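Local coordinates for protein phenylacetate-coenzyme A ligase (Bacteroides vulgatus, PDB 3LAX) that is a member of the AMP-binding enzyme superfamily, represented here by a fragment that comprises its small C-terminal alpha/beta domain, at residues D5-I8 with N13-P16; Q18-L23 with S31-T36; Q73-D76 with V80-R83. One frame throughout, in Å; residues are numbered along the deposited sequence. Where two conformers were deposited one is given.

Contact 1 (D5-I8 with N13-P16); sequences DMII and NIFP
The selenium of selenomethionine Met6 is wedged between an aromatic ring and an amide on one side of a small beta hairpin, strands 7-9 and 12-14. SE lies 3.2 Å from Asn13 OD1 and makes a Met-aromatic contact with Phe15, standing obliquely 4.6 Å from the ring centroid. The methylene before it is the atom that sits over the ring: Met6 CG lies 4.0 Å from the centroid of Phe15, above one face, as a CH-pi contact offset toward the rim. With CG anti to the backbone N (chi1 -166°) and a bend at chi3 (70°), the Met6 chain first passes over the ring and then turns its methyl to the Asn13 carboxamide. Asn13 runs alongside Ile8, its non-hydrogen-bonded partner, on the same face of the hairpin.

Behind these side chains the strands are pinned by two nearly straight backbone bonds of the hydrogen-bonded pair Ile7-Ile14, Ile7 N to Ile14 O and Ile14 N to Ile7 O, both 2.9 Å. The two isoleucines occupy the other face, where they pack on Met46 of strand 43-52, so the hairpin rests its apolar face on the larger sheet. Past the paired residues, Pro16 turns its ring toward segment 5-8, and Pro16 CD lies 3.3 Å from the carbonyl oxygen of Asp5.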
# COMPACT_ATOMS: atom_id res chain seq x y z
N ASP A 5 6.43 10.77 -7.09
CA ASP A 5 7.26 10.23 -8.17
C ASP A 5 6.63 8.98 -8.78
O ASP A 5 6.42 7.98 -8.11
CB ASP A 5 8.66 9.93 -7.67
CG ASP A 5 9.37 11.16 -7.16
OD1 ASP A 5 9.54 12.12 -7.96
OD2 ASP A 5 9.75 11.18 -5.98
N MSE A 6 6.34 9.07 -10.08
CA MSE A 6 5.76 7.98 -10.83
C MSE A 6 6.65 6.75 -10.71
O MSE A 6 7.88 6.85 -10.76
CB MSE A 6 5.66 8.40 -12.30
CG MSE A 6 4.79 7.53 -13.17
SE MSE A 6 4.93 8.09 -15.03
CE MSE A 6 6.76 7.51 -15.36
N ILE A 7 6.03 5.59 -10.52
CA ILE A 7 6.78 4.36 -10.55
C ILE A 7 6.32 3.51 -11.71
O ILE A 7 5.27 3.76 -12.30
CB ILE A 7 6.66 3.58 -9.23
CG1 ILE A 7 5.21 3.14 -9.01
CG2 ILE A 7 7.12 4.44 -8.08
CD1 ILE A 7 5.00 2.33 -7.75
N ILE A 8 7.12 2.52 -12.06
CA ILE A 8 6.78 1.61 -13.14
C ILE A 8 6.90 0.18 -12.64
O ILE A 8 7.95 -0.21 -12.13
CB ILE A 8 7.69 1.84 -14.35
CG1 ILE A 8 7.48 3.24 -14.92
CG2 ILE A 8 7.44 0.78 -15.42
CD1 ILE A 8 8.47 3.63 -16.00
N ASN A 13 2.68 2.17 -15.54
CA ASN A 13 2.99 3.39 -14.82
C ASN A 13 1.96 3.62 -13.73
O ASN A 13 0.76 3.58 -14.00
CB ASN A 13 3.01 4.60 -15.76
CG ASN A 13 4.18 4.58 -16.71
OD1 ASN A 13 4.77 5.62 -17.00
ND2 ASN A 13 4.52 3.41 -17.22
N ILE A 14 2.43 3.88 -12.52
CA ILE A 14 1.56 4.08 -11.37
C ILE A 14 1.98 5.31 -10.58
O ILE A 14 3.16 5.48 -10.29
CB ILE A 14 1.62 2.85 -10.44
CG1 ILE A 14 1.08 1.61 -11.15
CG2 ILE A 14 0.85 3.10 -9.14
CD1 ILE A 14 1.35 0.33 -10.40
N PHE A 15 1.02 6.15 -10.23
CA PHE A 15 1.29 7.30 -9.39
C PHE A 15 0.89 6.96 -7.96
O PHE A 15 -0.28 6.75 -7.68
CB PHE A 15 0.52 8.53 -9.88
CG PHE A 15 1.00 9.05 -11.18
CD1 PHE A 15 2.03 9.97 -11.24
CD2 PHE A 15 0.45 8.59 -12.37
CE1 PHE A 15 2.49 10.46 -12.45
CE2 PHE A 15 0.90 9.07 -13.58
CZ PHE A 15 1.92 10.00 -13.62
N PRO A 16 1.88 6.88 -7.07
CA PRO A 16 1.59 6.50 -5.68
C PRO A 16 0.56 7.39 -5.01
O PRO A 16 -0.13 6.93 -4.09
CB PRO A 16 2.96 6.62 -4.99
CG PRO A 16 3.96 6.43 -6.10
CD PRO A 16 3.32 7.07 -7.31

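Contact 2 (Q18-L23 with S31-T36); sequences QIETIL and SDYLIT
This is a buried helix-on-sheet contact near the centre of the domain, where helix 16-24 packs across strand 32-40 of the mixed four-stranded sheet. The axes of the two short segments come within 9.9 Å of each other, with 145° between their directions, so helix and strand travel roughly antiparallel and side chains alone bridge the gap. Ile19 and Ile35 reach toward each other tip to tip, their CD1 methyls 3.6 Å apart. One turn further along the helix, Leu23 comes obliquely to the root of the Tyr33 side chain, its CD1 3.6 Å from Tyr33 CB. Met46 and Val48 of strand 43-52 extend this apolar layer beneath the helix.

Tyr33 has its ring swung between the backbone N and the carbonyl carbon (chi1 66°), which sends it out across the strand direction, its hydroxyl reaching Glu20. The Glu20 chain, extended through CG, crosses the tyrosine at about a right angle, with CG 3.7 Å from Tyr33 CE2. Its carboxylate plane is turned 60° from the ring. The phenol OH donates a 2.6 Å hydrogen bond to Glu20 OE1, which lies at the ring edge, in plane, and accepts through its anti lone pair. A short bond of this kind gives the phenol of the buried Tyr33 a carboxylate acceptor, and would probably stabilise the ionised form of Glu20.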
# COMPACT_ATOMS: atom_id res chain seq x y z
N GLN A 18 -2.25 8.12 -6.08
CA GLN A 18 -3.49 7.38 -6.35
C GLN A 18 -3.83 6.44 -5.20
O GLN A 18 -4.98 6.26 -4.81
CB GLN A 18 -3.31 6.48 -7.59
CG GLN A 18 -3.07 7.17 -8.95
CD GLN A 18 -2.88 6.17 -10.10
OE1 GLN A 18 -3.85 5.69 -10.70
NE2 GLN A 18 -1.63 5.87 -10.42
N ILE A 19 -2.79 5.77 -4.72
CA ILE A 19 -2.93 4.80 -3.65
C ILE A 19 -3.26 5.53 -2.35
O ILE A 19 -4.18 5.15 -1.62
CB ILE A 19 -1.63 3.99 -3.52
CG1 ILE A 19 -1.45 3.08 -4.76
CG2 ILE A 19 -1.62 3.17 -2.23
CD1 ILE A 19 -0.07 2.49 -4.93
N GLU A 20 -2.49 6.58 -2.07
CA GLU A 20 -2.71 7.39 -0.88
C GLU A 20 -4.15 7.89 -0.80
O GLU A 20 -4.79 7.80 0.24
CB GLU A 20 -1.75 8.58 -0.90
CG GLU A 20 -1.84 9.50 0.29
CD GLU A 20 -0.84 10.63 0.18
OE1 GLU A 20 0.39 10.36 0.16
OE2 GLU A 20 -1.27 11.79 0.09
N THR A 21 -4.65 8.43 -1.90
CA THR A 21 -6.00 9.00 -1.92
C THR A 21 -7.06 7.96 -1.54
O THR A 21 -7.99 8.25 -0.77
CB THR A 21 -6.30 9.58 -3.30
OG1 THR A 21 -5.38 10.65 -3.54
CG2 THR A 21 -7.72 10.11 -3.36
N ILE A 22 -6.92 6.77 -2.09
CA ILE A 22 -7.84 5.68 -1.78
C ILE A 22 -7.76 5.28 -0.30
O ILE A 22 -8.79 5.14 0.36
CB ILE A 22 -7.61 4.48 -2.70
CG1 ILE A 22 -8.25 4.76 -4.07
CG2 ILE A 22 -8.19 3.21 -2.10
CD1 ILE A 22 -7.74 3.90 -5.19
N LEU A 23 -6.54 5.11 0.21
CA LEU A 23 -6.35 4.73 1.62
C LEU A 23 -6.93 5.75 2.58
O LEU A 23 -7.47 5.38 3.64
CB LEU A 23 -4.87 4.52 1.92
CG LEU A 23 -4.17 3.41 1.15
CD1 LEU A 23 -2.70 3.34 1.53
CD2 LEU A 23 -4.87 2.06 1.39
N SER A 31 -3.10 7.46 8.44
CA SER A 31 -2.63 8.10 7.22
C SER A 31 -1.28 7.58 6.75
O SER A 31 -0.84 7.90 5.65
CB SER A 31 -2.50 9.61 7.44
OG SER A 31 -1.43 9.88 8.32
N ASP A 32 -0.61 6.79 7.57
CA ASP A 32 0.71 6.29 7.19
C ASP A 32 0.67 4.95 6.50
O ASP A 32 0.02 4.01 6.96
CB ASP A 32 1.63 6.24 8.41
CG ASP A 32 1.89 7.62 8.96
OD1 ASP A 32 2.60 8.39 8.28
OD2 ASP A 32 1.34 7.95 10.03
N TYR A 33 1.37 4.89 5.37
CA TYR A 33 1.41 3.71 4.54
C TYR A 33 2.81 3.62 3.94
O TYR A 33 3.58 4.60 3.94
CB TYR A 33 0.37 3.81 3.42
CG TYR A 33 0.68 4.93 2.45
CD1 TYR A 33 1.35 4.68 1.27
CD2 TYR A 33 0.31 6.24 2.74
CE1 TYR A 33 1.65 5.70 0.38
CE2 TYR A 33 0.60 7.27 1.85
CZ TYR A 33 1.28 7.00 0.69
OH TYR A 33 1.58 8.02 -0.19
N LEU A 34 3.15 2.44 3.45
CA LEU A 34 4.43 2.23 2.80
C LEU A 34 4.25 1.26 1.65
O LEU A 34 3.71 0.18 1.84
CB LEU A 34 5.44 1.66 3.80
CG LEU A 34 6.82 1.36 3.22
CD1 LEU A 34 7.48 2.65 2.72
CD2 LEU A 34 7.69 0.67 4.27
N ILE A 35 4.67 1.68 0.47
CA ILE A 35 4.59 0.85 -0.71
C ILE A 35 5.98 0.25 -0.92
O ILE A 35 6.95 0.99 -1.07
CB ILE A 35 4.23 1.69 -1.95
CG1 ILE A 35 2.88 2.40 -1.78
CG2 ILE A 35 4.24 0.85 -3.21
CD1 ILE A 35 2.66 3.56 -2.77
N THR A 36 6.09 -1.07 -0.88
CA THR A 36 7.38 -1.71 -1.09
C THR A 36 7.39 -2.47 -2.40
O THR A 36 6.50 -3.29 -2.66
CB THR A 36 7.76 -2.69 0.06
OG1 THR A 36 7.82 -1.96 1.30
CG2 THR A 36 9.12 -3.33 -0.21

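Contact 3 (Q73-D76 with V80-R83); sequences QLKD and VTPR
Lys75 sets CG anti to the backbone N (chi1 -177°) and stays extended to its end, while Thr81 turns OG1 anti to its own carbonyl carbon (chi1 -58°); together these torsions bring the threonine hydroxyl against the lysine methylenes. The two side chains cross, and Thr81 OG1 lies 3.0 Å from Lys75 CD and 3.2 Å from Lys75 CE. The oxygen thus meets the aliphatic part of the lysine, with NZ further off at 3.6 Å from Thr81 OG1, and no hydrogen bond joins the segments. At the backbone, Lys75 CA points its hydrogen at the carbonyl oxygen of Val80, a CA-H...O contact of 3.6 Å with 157° at the hydrogen.

Next to these polar approaches the contact turns apolar. The Pro82 ring faces the helix and puts CG 3.9 Å from both CB and CD1 of Leu74. The connection from helix 60-78 to strand 83-87 thus folds back along the helix end. Around it, Leu74 also packs on helix 16-24, Val80 on strand 12-14, and Pro82 on Met46 and Val48 of strand 43-52.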
# COMPACT_ATOMS: atom_id res chain seq x y z
N GLN A 73 -10.26 -1.84 -4.45
CA GLN A 73 -10.24 -0.43 -4.85
C GLN A 73 -8.90 -0.04 -5.45
O GLN A 73 -8.85 0.70 -6.44
CB GLN A 73 -10.57 0.49 -3.68
CG GLN A 73 -12.04 0.46 -3.29
CD GLN A 73 -12.39 1.58 -2.34
OE1 GLN A 73 -11.76 2.64 -2.36
NE2 GLN A 73 -13.38 1.36 -1.49
N LEU A 74 -7.80 -0.53 -4.87
CA LEU A 74 -6.48 -0.20 -5.42
C LEU A 74 -6.30 -0.81 -6.82
O LEU A 74 -5.82 -0.14 -7.73
CB LEU A 74 -5.34 -0.66 -4.49
CG LEU A 74 -5.28 0.09 -3.16
CD1 LEU A 74 -4.16 -0.46 -2.30
CD2 LEU A 74 -5.07 1.58 -3.42
N LYS A 75 -6.68 -2.07 -6.99
CA LYS A 75 -6.59 -2.68 -8.31
C LYS A 75 -7.40 -1.88 -9.34
O LYS A 75 -6.93 -1.63 -10.46
CB LYS A 75 -7.04 -4.15 -8.30
CG LYS A 75 -6.87 -4.79 -9.69
CD LYS A 75 -7.19 -6.27 -9.74
CE LYS A 75 -6.75 -6.84 -11.11
NZ LYS A 75 -7.20 -8.25 -11.36
N ASP A 76 -8.60 -1.45 -8.98
CA ASP A 76 -9.44 -0.67 -9.90
C ASP A 76 -8.75 0.61 -10.35
O ASP A 76 -8.97 1.08 -11.46
CB ASP A 76 -10.76 -0.29 -9.25
CG ASP A 76 -11.74 -1.42 -9.23
OD1 ASP A 76 -11.39 -2.50 -9.75
OD2 ASP A 76 -12.85 -1.24 -8.68
N VAL A 80 -2.99 -2.87 -11.32
CA VAL A 80 -2.26 -4.07 -10.95
C VAL A 80 -2.70 -4.39 -9.53
O VAL A 80 -3.17 -3.52 -8.81
CB VAL A 80 -0.74 -3.89 -11.00
CG1 VAL A 80 -0.27 -3.65 -12.45
CG2 VAL A 80 -0.30 -2.78 -10.08
N THR A 81 -2.61 -5.66 -9.16
CA THR A 81 -3.07 -6.07 -7.84
C THR A 81 -1.93 -6.00 -6.84
O THR A 81 -0.94 -6.73 -6.96
CB THR A 81 -3.61 -7.50 -7.88
OG1 THR A 81 -4.69 -7.57 -8.82
CG2 THR A 81 -4.12 -7.92 -6.51
N PRO A 82 -2.04 -5.11 -5.84
CA PRO A 82 -1.01 -5.09 -4.81
C PRO A 82 -1.32 -6.10 -3.73
O PRO A 82 -2.48 -6.53 -3.58
CB PRO A 82 -1.14 -3.69 -4.22
CG PRO A 82 -2.63 -3.40 -4.33
CD PRO A 82 -3.10 -4.12 -5.58
N ARG A 83 -0.30 -6.49 -2.98
CA ARG A 83 -0.53 -7.24 -1.76
C ARG A 83 -0.73 -6.25 -0.63
O ARG A 83 0.18 -5.51 -0.29
CB ARG A 83 0.64 -8.17 -1.45
CG ARG A 83 0.52 -8.90 -0.13
CD ARG A 83 -0.81 -9.63 -0.01
NE ARG A 83 -0.64 -11.00 0.46
CZ ARG A 83 -0.38 -11.34 1.72
NH1 ARG A 83 -0.24 -10.39 2.65
NH2 ARG A 83 -0.23 -12.61 2.05

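How the contacts relate
The three contacts follow one another along the chain without overlap, contact 1 closing before contact 2 opens and contact 2 before contact 3. Their centres form a near-equilateral triangle, 12 to 13 Å apart. Contact 1 leads directly into contact 2, since strand 12-14 runs on into helix 16-24, and the two touch where Pro16 CB meets Ile35 CD1 at 3.8 Å. Contacts 2 and 3 join helix to helix, Ile22 and Ile19 packing on residues Gln73 and Leu74. Contacts 1 and 3 meet at Ile14 CD1 and Val80 CG2, 3.5 Å apart. Hairpin, both helices and the four-stranded sheet are joined by these meetings, with contact 2 buried and contacts 1 and 3 partly buried.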